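Local coordinates for protein polysaccharide Lyase Family 6 (Bacteroides cellulosilyticus, PDB 6QPS) that probably cleaves the mannuronic acid-rich parts of alginate as a family 6 polysaccharide lyase, with a bound calcium ion, at residues L316-V321 / T337-V342; G88-K93 / H114-F119; N234-C239 / R256-Y261. One frame throughout, in Å; residues are numbered along the deposited sequence.

How the contacts relate
All three contacts belong to one long stack of parallel strands, the beta-helix known from family 6 polysaccharide lyases, and follow in series along the chain: contact 2, then contact 3, then contact 1. Contacts 2 and 3 join strands of successive coils, 90-95 with 115-118 and 230-237 with 254-261, and so probably help hold the beta-helix together. Contact 1 instead folds the loop before strand 345-353 over the end of strand 313-318, on the side near the calcium ion, which lies about 9 Å from the Tyr339 side chain. Contact 3 lies about 25 Å, centre to centre, from each of the others, which are about 35 Å apart; none touches another.

Contact 1. Residues L316-V321 / T337-V342; sequences LVRVGV and TSYHRV
Arg318 lays its guanidinium flat on the ring of Tyr339: the two planes are 6° apart and CZ stands 3.6 Å from the ring centroid, a cation-pi stack over the face. The two side chains cross at about a right angle, NE and CD over the CD2-CE2 side of the ring, NH2 over CD1 and CE1. Arg318 runs extended from CG to NE, with CG anti to the backbone N (chi1 -159°), which carries the guanidinium out over the tyrosine. Its turn is fixed from the rim, where NH1 gives a hydrogen bond to Val319 O at 2.9 Å and another to Arg363 O. With an alanine at this position, the Tyr339 ring would probably lose one of its two cationic partners, and Val319 O and Arg363 O would each lose a donor. Beside the stack, Val321 N donates to Tyr339 O at 2.8 Å. Gly320 passes within 4.0 Å of Arg341 N, measured from its CA, and a CB on it would clash with the backbone of His340 and Arg341. Farther back, Val342 CG1 lies 3.9 Å from Val317 CG1, and its CG2 rests against Arg318 O, while a water links Arg318 O to Val342 N. Arg270 makes a second cation-pi contact with Tyr339, whose side chain lies about 8 Å from those of the calcium ligands Asn210 and Glu244. The arrangement is that of a loop folded back on the end of a beta-helix strand, close to the calcium site.

Contact 2. Residues G88-K93 / H114-F119; sequences GKLRLK and HDMIDF
Leu90 opens the contact by setting CD2 against Met116 CG, 3.8 Å away, in the buried interior that Phe106 and Ile62 also line. Arg91 sends its CB away from 114-119, and of its side chain CG comes near, 4.1 Å from Asp115 O. Leu92 carries the backbone pairing: its N donates to Met116 O at 2.9 Å and its O receives Asp118 N at 2.9 Å, a parallel ladder in which Leu92 pairs with Ile117. Their side chains run alongside each other off the same face of the sheet, with Leu92 CD2 4.0 Å from Ile117 CG2. Lys93 turns to the other face together with Asp118. Its chain bends at chi3 and chi4 (149° and -69°), bringing NZ to 3.9 Å from Asp118 OD2, a long salt bridge. A water fills the step, accepting from Lys93 NZ and donating to Asp118 OD2. NZ also donates to Gln120 O and Gly121 O. The paired strands thus have two chemistries, apolar leucine, methionine and isoleucine on one side and a hydrated ion pair on the other, where Asp118 is paired with Arg160 through OD1 and, at longer range and through water, with Lys93, so it probably stays ionised.

Contact 3. Residues N234-C239 / R256-Y261; sequences NVFFRC and RRNLFY
Phe236 lies along Phe260, both side chains leaving the same face of neighbouring parallel strands. Its CB sits 3.8 Å from Leu259 O and equally far from Phe260 CD2. CG, set anti to the carbonyl carbon (chi1 -61°), touches Phe260 CD2 and CE2; Phe260 shares this torsion, which lets the rings run nearly parallel. CD1 comes nearest, 3.4 Å from Phe260 CE2, and CE1 reaches Phe260 CE2 and CZ as well as Asn258 CB. Leu259 O lies in plane at the Phe236 ring edge. The Phe236 and Phe260 planes are 11° apart but slid, with little overlap, and Ile245 and Ile246 of strand 244-249 touch both rings. On the opposite face of the sheet Phe237 and Tyr261 form a similar slid pair, and Tyr261 meets His462 of helix 454-465. Backbone bonds run down the ladder, from Leu259 N to Asn234 O through to Arg238 N to Tyr261 O. At the start Asn258 OD1 accepts from Asn234 N and ND2, each 3.0 Å away. Asn234 OD1 accepts from Asn199 N, and Asn258 ND2 donates to Asn280 OD1. Buried polar atoms here are thus satisfied by neighbouring asparagines and by backbone carbonyls, while an aromatic pair lies on each face, joined on one by Val235 and Leu259.

Contact 1. Residues L316-V321 / T337-V342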
loop_
_atom_site.group_PDB
_atom_site.type_symbol
_atom_site.label_atom_id
_atom_site.label_comp_id
_atom_site.label_asym_id
_atom_site.label_seq_id
_atom_site.Cartn_x
_atom_site.Cartn_y
_atom_site.Cartn_z
ATOM N N LEU A 316 16.750 -1.137 -4.063
ATOM C CA LEU A 316 17.539 -2.153 -3.381
ATOM C C LEU A 316 17.201 -3.512 -3.979
ATOM O O LEU A 316 16.020 -3.872 -4.057
ATOM C CB LEU A 316 17.266 -2.126 -1.876
ATOM C CG LEU A 316 18.218 -2.933 -0.986
ATOM C CD1 LEU A 316 18.283 -2.330 0.423
ATOM C CD2 LEU A 316 17.821 -4.401 -0.927
ATOM N N VAL A 317 18.230 -4.245 -4.419
ATOM C CA VAL A 317 18.077 -5.608 -4.939
ATOM C C VAL A 317 18.862 -6.539 -4.010
ATOM O O VAL A 317 20.093 -6.469 -3.939
ATOM C CB VAL A 317 18.528 -5.740 -6.399
ATOM C CG1 VAL A 317 18.307 -7.186 -6.891
ATOM C CG2 VAL A 317 17.772 -4.757 -7.294
ATOM N N ARG A 318 18.153 -7.408 -3.296
ATOM C CA ARG A 318 18.721 -8.155 -2.183
ATOM C C ARG A 318 19.179 -9.549 -2.608
ATOM O O ARG A 318 18.607 -10.161 -3.517
ATOM C CB ARG A 318 17.661 -8.313 -1.096
ATOM C CG ARG A 318 18.221 -8.604 0.304
ATOM C CD ARG A 318 17.151 -9.127 1.259
ATOM N NE ARG A 318 17.623 -9.293 2.649
ATOM C CZ ARG A 318 18.274 -10.351 3.113
ATOM N NH1 ARG A 318 18.566 -11.372 2.315
ATOM N NH2 ARG A 318 18.648 -10.385 4.384
ATOM N N VAL A 319 20.195 -10.069 -1.916
ATOM C CA VAL A 319 20.477 -11.503 -1.995
ATOM C C VAL A 319 19.345 -12.268 -1.323
ATOM O O VAL A 319 18.583 -11.722 -0.516
ATOM C CB VAL A 319 21.828 -11.874 -1.360
ATOM C CG1 VAL A 319 22.973 -11.164 -2.047
ATOM C CG2 VAL A 319 21.832 -11.600 0.158
ATOM N N GLY A 320 19.236 -13.553 -1.654
ATOM C CA GLY A 320 18.302 -14.425 -0.971
ATOM C C GLY A 320 18.984 -15.471 -0.122
ATOM O O GLY A 320 20.179 -15.727 -0.282
ATOM N N VAL A 321 18.220 -16.070 0.785
ATOM C CA VAL A 321 18.671 -17.189 1.588
ATOM C C VAL A 321 18.273 -18.504 0.948
ATOM O O VAL A 321 19.032 -19.475 1.022
ATOM C CB VAL A 321 18.112 -17.069 3.027
ATOM C CG1 VAL A 321 18.513 -18.264 3.875
ATOM C CG2 VAL A 321 18.560 -15.751 3.681
ATOM N N THR A 337 9.008 -17.098 5.762
ATOM C CA THR A 337 9.324 -15.812 6.365
ATOM C C THR A 337 10.738 -15.329 6.065
ATOM O O THR A 337 11.071 -14.203 6.450
ATOM C CB THR A 337 9.191 -15.933 7.886
ATOM O OG1 THR A 337 9.970 -17.048 8.342
ATOM C CG2 THR A 337 7.750 -16.187 8.290
ATOM N N SER A 338 11.569 -16.139 5.394
ATOM C CA SER A 338 12.940 -15.763 5.053
ATOM C C SER A 338 12.958 -14.903 3.793
ATOM O O SER A 338 12.014 -14.137 3.550
ATOM C CB SER A 338 13.804 -17.036 4.955
ATOM O OG SER A 338 15.163 -16.690 4.777
ATOM N N TYR A 339 14.065 -14.948 3.040
ATOM C CA TYR A 339 14.267 -14.147 1.837
ATOM C C TYR A 339 14.582 -15.084 0.682
ATOM O O TYR A 339 15.396 -16.003 0.830
ATOM C CB TYR A 339 15.449 -13.156 2.024
ATOM C CG TYR A 339 15.199 -12.137 3.120
ATOM C CD1 TYR A 339 15.525 -12.406 4.442
ATOM C CD2 TYR A 339 14.615 -10.910 2.827
ATOM C CE1 TYR A 339 15.270 -11.478 5.449
ATOM C CE2 TYR A 339 14.344 -9.986 3.825
ATOM C CZ TYR A 339 14.695 -10.274 5.127
ATOM O OH TYR A 339 14.440 -9.360 6.131
ATOM N N HIS A 340 13.945 -14.846 -0.466
ATOM C CA HIS A 340 14.041 -15.734 -1.617
ATOM C C HIS A 340 14.738 -15.042 -2.781
ATOM O O HIS A 340 14.575 -13.832 -3.005
ATOM C CB HIS A 340 12.657 -16.284 -1.965
ATOM C CG HIS A 340 12.063 -17.079 -0.849
ATOM N ND1 HIS A 340 11.427 -16.487 0.225
ATOM C CD2 HIS A 340 12.071 -18.410 -0.602
ATOM C CE1 HIS A 340 11.026 -17.430 1.059
ATOM N NE2 HIS A 340 11.420 -18.605 0.592
ATOM N N ARG A 341 15.532 -15.835 -3.514
ATOM C CA ARG A 341 16.391 -15.304 -4.571
ATOM C C ARG A 341 15.656 -14.361 -5.529
ATOM O O ARG A 341 14.534 -14.629 -5.984
ATOM C CB ARG A 341 17.007 -16.457 -5.376
ATOM C CG ARG A 341 18.110 -16.009 -6.324
ATOM C CD ARG A 341 18.452 -17.078 -7.381
ATOM N NE ARG A 341 19.117 -18.269 -6.877
ATOM C CZ ARG A 341 20.441 -18.447 -6.809
ATOM N NH1 ARG A 341 21.275 -17.484 -7.167
ATOM N NH2 ARG A 341 20.927 -19.594 -6.379
ATOM N N VAL A 342 16.311 -13.253 -5.861
ATOM C CA VAL A 342 15.842 -12.385 -6.925
ATOM C C VAL A 342 16.240 -12.997 -8.262
ATOM O O VAL A 342 17.427 -13.194 -8.534
ATOM C CB VAL A 342 16.404 -10.966 -6.783
ATOM C CG1 VAL A 342 16.036 -10.133 -8.006
ATOM C CG2 VAL A 342 15.899 -10.295 -5.499
HETATM O O HOH W 1 18.939 -12.593 -4.939
HETATM O O HOH W 2 17.332 -7.742 5.485
#

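Contact 2. Residues G88-K93 / H114-F119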
loop_
_atom_site.group_PDB
_atom_site.type_symbol
_atom_site.label_atom_id
_atom_site.label_comp_id
_atom_site.label_asym_id
_atom_site.label_seq_id
_atom_site.Cartn_x
_atom_site.Cartn_y
_atom_site.Cartn_z
ATOM N N GLY A 88 -16.131 5.151 19.404
ATOM C CA GLY A 88 -16.202 4.145 20.450
ATOM C C GLY A 88 -15.934 2.736 19.936
ATOM O O GLY A 88 -15.452 2.524 18.823
ATOM N N LYS A 89 -16.287 1.756 20.777
ATOM C CA LYS A 89 -16.001 0.356 20.489
ATOM C C LYS A 89 -16.735 -0.090 19.232
ATOM O O LYS A 89 -17.917 0.223 19.045
ATOM C CB LYS A 89 -16.452 -0.526 21.652
ATOM C CG LYS A 89 -15.569 -0.460 22.883
ATOM C CD LYS A 89 -16.187 -1.201 24.058
ATOM C CE LYS A 89 -15.120 -1.550 25.092
ATOM N NZ LYS A 89 -15.608 -1.430 26.484
ATOM N N LEU A 90 -16.037 -0.851 18.380
ATOM C CA LEU A 90 -16.586 -1.242 17.090
ATOM C C LEU A 90 -16.012 -2.567 16.606
ATOM O O LEU A 90 -14.795 -2.771 16.626
ATOM C CB LEU A 90 -16.270 -0.145 16.065
ATOM C CG LEU A 90 -16.727 -0.347 14.627
ATOM C CD1 LEU A 90 -18.249 -0.517 14.548
ATOM C CD2 LEU A 90 -16.264 0.788 13.698
ATOM N N ARG A 91 -16.891 -3.457 16.126
ATOM C CA ARG A 91 -16.476 -4.704 15.464
ATOM C C ARG A 91 -17.467 -4.905 14.312
ATOM O O ARG A 91 -18.506 -5.561 14.475
ATOM C CB ARG A 91 -16.392 -5.917 16.394
ATOM C CG ARG A 91 -15.801 -7.165 15.653
ATOM C CD ARG A 91 -15.470 -8.313 16.617
ATOM N NE ARG A 91 -15.108 -9.552 15.924
ATOM C CZ ARG A 91 -15.493 -10.764 16.313
ATOM N NH1 ARG A 91 -16.252 -10.897 17.392
ATOM N NH2 ARG A 91 -15.124 -11.848 15.624
ATOM N N LEU A 92 -17.158 -4.312 13.163
ATOM C CA LEU A 92 -18.036 -4.314 12.002
ATOM C C LEU A 92 -17.602 -5.413 11.045
ATOM O O LEU A 92 -16.426 -5.480 10.667
ATOM C CB LEU A 92 -17.981 -2.955 11.312
ATOM C CG LEU A 92 -18.567 -2.829 9.907
ATOM C CD1 LEU A 92 -20.048 -3.194 9.930
ATOM C CD2 LEU A 92 -18.342 -1.424 9.353
ATOM N N LYS A 93 -18.546 -6.279 10.668
ATOM C CA LYS A 93 -18.317 -7.345 9.704
ATOM C C LYS A 93 -19.272 -7.126 8.541
ATOM O O LYS A 93 -20.471 -6.896 8.765
ATOM C CB LYS A 93 -18.563 -8.707 10.346
ATOM C CG LYS A 93 -17.539 -9.068 11.418
ATOM C CD LYS A 93 -17.827 -10.434 12.018
ATOM C CE LYS A 93 -16.545 -11.144 12.453
ATOM N NZ LYS A 93 -15.705 -11.543 11.272
ATOM N N HIS A 114 -9.145 -7.620 17.430
ATOM C CA HIS A 114 -8.036 -7.398 16.505
ATOM C C HIS A 114 -8.426 -6.585 15.285
ATOM O O HIS A 114 -7.564 -5.910 14.723
ATOM C CB HIS A 114 -7.489 -8.762 16.031
ATOM C CG HIS A 114 -6.206 -8.677 15.252
ATOM N ND1 HIS A 114 -6.165 -8.518 13.884
ATOM C CD2 HIS A 114 -4.914 -8.741 15.658
ATOM C CE1 HIS A 114 -4.906 -8.468 13.483
ATOM N NE2 HIS A 114 -4.126 -8.612 14.538
ATOM N N ASP A 115 -9.687 -6.641 14.850
ATOM C CA ASP A 115 -10.089 -6.153 13.530
ATOM C C ASP A 115 -11.280 -5.216 13.659
ATOM O O ASP A 115 -12.370 -5.640 14.053
ATOM C CB ASP A 115 -10.417 -7.337 12.605
ATOM C CG ASP A 115 -9.310 -8.364 12.578
ATOM O OD1 ASP A 115 -8.189 -7.988 12.193
ATOM O OD2 ASP A 115 -9.552 -9.529 12.980
ATOM N N MET A 116 -11.097 -3.949 13.290
ATOM C CA MET A 116 -12.176 -2.982 13.451
ATOM C C MET A 116 -13.266 -3.179 12.401
ATOM O O MET A 116 -14.451 -3.287 12.744
ATOM C CB MET A 116 -11.637 -1.555 13.420
ATOM C CG MET A 116 -12.668 -0.528 13.871
ATOM S SD MET A 116 -12.038 1.168 13.992
ATOM C CE MET A 116 -11.937 1.608 12.260
ATOM N N ILE A 117 -12.884 -3.213 11.121
ATOM C CA ILE A 117 -13.789 -3.402 9.980
ATOM C C ILE A 117 -13.236 -4.571 9.158
ATOM O O ILE A 117 -12.073 -4.538 8.727
ATOM C CB ILE A 117 -13.884 -2.142 9.099
ATOM C CG1 ILE A 117 -14.353 -0.934 9.915
ATOM C CG2 ILE A 117 -14.788 -2.395 7.886
ATOM C CD1 ILE A 117 -14.321 0.387 9.123
ATOM N N ASP A 118 -14.065 -5.594 8.922
ATOM C CA ASP A 118 -13.638 -6.843 8.283
ATOM C C ASP A 118 -14.687 -7.253 7.254
ATOM O O ASP A 118 -15.892 -7.160 7.516
ATOM C CB ASP A 118 -13.449 -7.933 9.352
ATOM C CG ASP A 118 -12.549 -9.074 8.918
ATOM O OD1 ASP A 118 -12.010 -9.072 7.790
ATOM O OD2 ASP A 118 -12.405 -10.002 9.744
ATOM N N PHE A 119 -14.218 -7.736 6.109
ATOM C CA PHE A 119 -15.067 -8.129 4.974
ATOM C C PHE A 119 -15.386 -9.636 4.976
ATOM O O PHE A 119 -15.475 -10.284 3.917
ATOM C CB PHE A 119 -14.422 -7.677 3.656
ATOM C CG PHE A 119 -14.619 -6.189 3.333
ATOM C CD1 PHE A 119 -13.982 -5.197 4.074
ATOM C CD2 PHE A 119 -15.417 -5.780 2.269
ATOM C CE1 PHE A 119 -14.168 -3.842 3.769
ATOM C CE2 PHE A 119 -15.579 -4.410 1.965
ATOM C CZ PHE A 119 -14.964 -3.458 2.738
HETATM O O HOH W 3 -14.460 -6.640 12.447
HETATM O O HOH W 4 -13.802 -9.450 12.207
#

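Contact 3. Residues N234-C239 / R256-Y261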
loop_
_atom_site.group_PDB
_atom_site.type_symbol
_atom_site.label_atom_id
_atom_site.label_comp_id
_atom_site.label_asym_id
_atom_site.label_seq_id
_atom_site.Cartn_x
_atom_site.Cartn_y
_atom_site.Cartn_z
ATOM N N ASN A 234 -3.270 6.111 -5.629
ATOM C CA ASN A 234 -3.385 6.502 -4.229
ATOM C C ASN A 234 -2.235 7.421 -3.826
ATOM O O ASN A 234 -1.150 7.387 -4.416
ATOM C CB ASN A 234 -3.330 5.287 -3.293
ATOM C CG ASN A 234 -4.396 4.240 -3.594
ATOM O OD1 ASN A 234 -5.564 4.371 -3.203
ATOM N ND2 ASN A 234 -3.988 3.154 -4.258
ATOM N N VAL A 235 -2.489 8.246 -2.798
ATOM C CA VAL A 235 -1.469 9.092 -2.169
ATOM C C VAL A 235 -1.111 8.524 -0.801
ATOM O O VAL A 235 -1.999 8.153 -0.023
ATOM C CB VAL A 235 -1.951 10.543 -2.009
ATOM C CG1 VAL A 235 -0.919 11.386 -1.281
ATOM C CG2 VAL A 235 -2.231 11.162 -3.342
ATOM N N PHE A 236 0.195 8.448 -0.528
ATOM C CA PHE A 236 0.756 8.100 0.781
ATOM C C PHE A 236 1.508 9.336 1.269
ATOM O O PHE A 236 2.522 9.726 0.680
ATOM C CB PHE A 236 1.663 6.871 0.671
ATOM C CG PHE A 236 0.922 5.651 0.183
ATOM C CD1 PHE A 236 0.704 5.462 -1.171
ATOM C CD2 PHE A 236 0.409 4.738 1.069
ATOM C CE1 PHE A 236 -0.013 4.368 -1.623
ATOM C CE2 PHE A 236 -0.311 3.637 0.613
ATOM C CZ PHE A 236 -0.531 3.468 -0.727
ATOM N N PHE A 237 1.015 9.967 2.331
ATOM C CA PHE A 237 1.498 11.271 2.823
ATOM C C PHE A 237 2.003 11.111 4.251
ATOM O O PHE A 237 1.217 10.856 5.173
ATOM C CB PHE A 237 0.326 12.258 2.753
ATOM C CG PHE A 237 0.563 13.622 3.373
ATOM C CD1 PHE A 237 0.129 13.908 4.658
ATOM C CD2 PHE A 237 1.135 14.641 2.626
ATOM C CE1 PHE A 237 0.294 15.187 5.211
ATOM C CE2 PHE A 237 1.313 15.920 3.178
ATOM C CZ PHE A 237 0.905 16.188 4.455
ATOM N N ARG A 238 3.315 11.239 4.432
ATOM C CA ARG A 238 3.912 11.159 5.766
ATOM C C ARG A 238 3.580 9.830 6.437
ATOM O O ARG A 238 3.407 9.752 7.664
ATOM C CB ARG A 238 3.529 12.386 6.603
ATOM C CG ARG A 238 4.080 13.648 5.951
ATOM C CD ARG A 238 3.679 14.876 6.693
ATOM N NE ARG A 238 4.325 16.048 6.103
ATOM C CZ ARG A 238 4.033 17.308 6.406
ATOM N NH1 ARG A 238 3.075 17.579 7.291
ATOM N NH2 ARG A 238 4.709 18.292 5.812
ATOM N N CYS A 239 3.583 8.755 5.631
ATOM C CA CYS A 239 3.385 7.400 6.154
ATOM C C CYS A 239 4.734 6.876 6.628
ATOM O O CYS A 239 5.530 6.367 5.828
ATOM C CB CYS A 239 2.786 6.477 5.096
ATOM S SG CYS A 239 1.181 7.006 4.421
ATOM N N ARG A 256 0.330 0.769 -9.270
ATOM C CA ARG A 256 0.419 1.685 -10.404
ATOM C C ARG A 256 0.030 3.112 -10.024
ATOM O O ARG A 256 -1.024 3.343 -9.428
ATOM C CB ARG A 256 -0.477 1.182 -11.555
ATOM C CG ARG A 256 -0.579 2.110 -12.732
ATOM C CD ARG A 256 -1.625 1.651 -13.747
ATOM N NE ARG A 256 -1.284 0.364 -14.363
ATOM C CZ ARG A 256 -2.069 -0.706 -14.375
ATOM N NH1 ARG A 256 -3.249 -0.684 -13.776
ATOM N NH2 ARG A 256 -1.648 -1.806 -14.995
ATOM N N ARG A 257 0.866 4.073 -10.414
ATOM C CA ARG A 257 0.506 5.497 -10.382
ATOM C C ARG A 257 0.204 5.995 -8.967
ATOM O O ARG A 257 -0.585 6.929 -8.768
ATOM C CB ARG A 257 -0.640 5.840 -11.342
ATOM C CG ARG A 257 -0.264 5.835 -12.819
ATOM C CD ARG A 257 -1.503 5.886 -13.718
ATOM N NE ARG A 257 -2.381 7.007 -13.372
ATOM C CZ ARG A 257 -2.531 8.104 -14.093
ATOM N NH1 ARG A 257 -1.846 8.296 -15.214
ATOM N NH2 ARG A 257 -3.360 9.045 -13.666
ATOM N N ASN A 258 0.866 5.424 -7.962
ATOM C CA ASN A 258 0.746 5.907 -6.588
ATOM C C ASN A 258 1.807 6.971 -6.346
ATOM O O ASN A 258 2.840 6.987 -7.016
ATOM C CB ASN A 258 0.895 4.766 -5.580
ATOM C CG ASN A 258 -0.129 3.696 -5.791
ATOM O OD1 ASN A 258 -1.323 3.857 -5.482
ATOM N ND2 ASN A 258 0.309 2.591 -6.385
ATOM N N LEU A 259 1.532 7.878 -5.398
ATOM C CA LEU A 259 2.453 8.943 -4.996
ATOM C C LEU A 259 2.844 8.711 -3.545
ATOM O O LEU A 259 1.965 8.601 -2.684
ATOM C CB LEU A 259 1.807 10.329 -5.124
ATOM C CG LEU A 259 2.635 11.508 -4.593
ATOM C CD1 LEU A 259 3.886 11.735 -5.397
ATOM C CD2 LEU A 259 1.744 12.751 -4.580
ATOM N N PHE A 260 4.161 8.647 -3.279
ATOM C CA PHE A 260 4.720 8.440 -1.935
ATOM C C PHE A 260 5.452 9.718 -1.539
ATOM O O PHE A 260 6.535 9.998 -2.052
ATOM C CB PHE A 260 5.649 7.232 -1.917
ATOM C CG PHE A 260 4.972 5.950 -2.356
ATOM C CD1 PHE A 260 4.928 5.586 -3.695
ATOM C CD2 PHE A 260 4.319 5.132 -1.441
ATOM C CE1 PHE A 260 4.289 4.412 -4.104
ATOM C CE2 PHE A 260 3.689 3.965 -1.855
ATOM C CZ PHE A 260 3.672 3.621 -3.186
ATOM N N TYR A 261 4.839 10.509 -0.653
ATOM C CA TYR A 261 5.287 11.865 -0.349
ATOM C C TYR A 261 5.729 11.961 1.101
ATOM O O TYR A 261 4.922 11.748 2.016
ATOM C CB TYR A 261 4.138 12.845 -0.604
ATOM C CG TYR A 261 4.404 14.320 -0.334
ATOM C CD1 TYR A 261 4.238 14.862 0.947
ATOM C CD2 TYR A 261 4.792 15.175 -1.358
ATOM C CE1 TYR A 261 4.447 16.205 1.184
ATOM C CE2 TYR A 261 5.012 16.522 -1.128
ATOM C CZ TYR A 261 4.860 17.032 0.153
ATOM O OH TYR A 261 5.052 18.373 0.423
#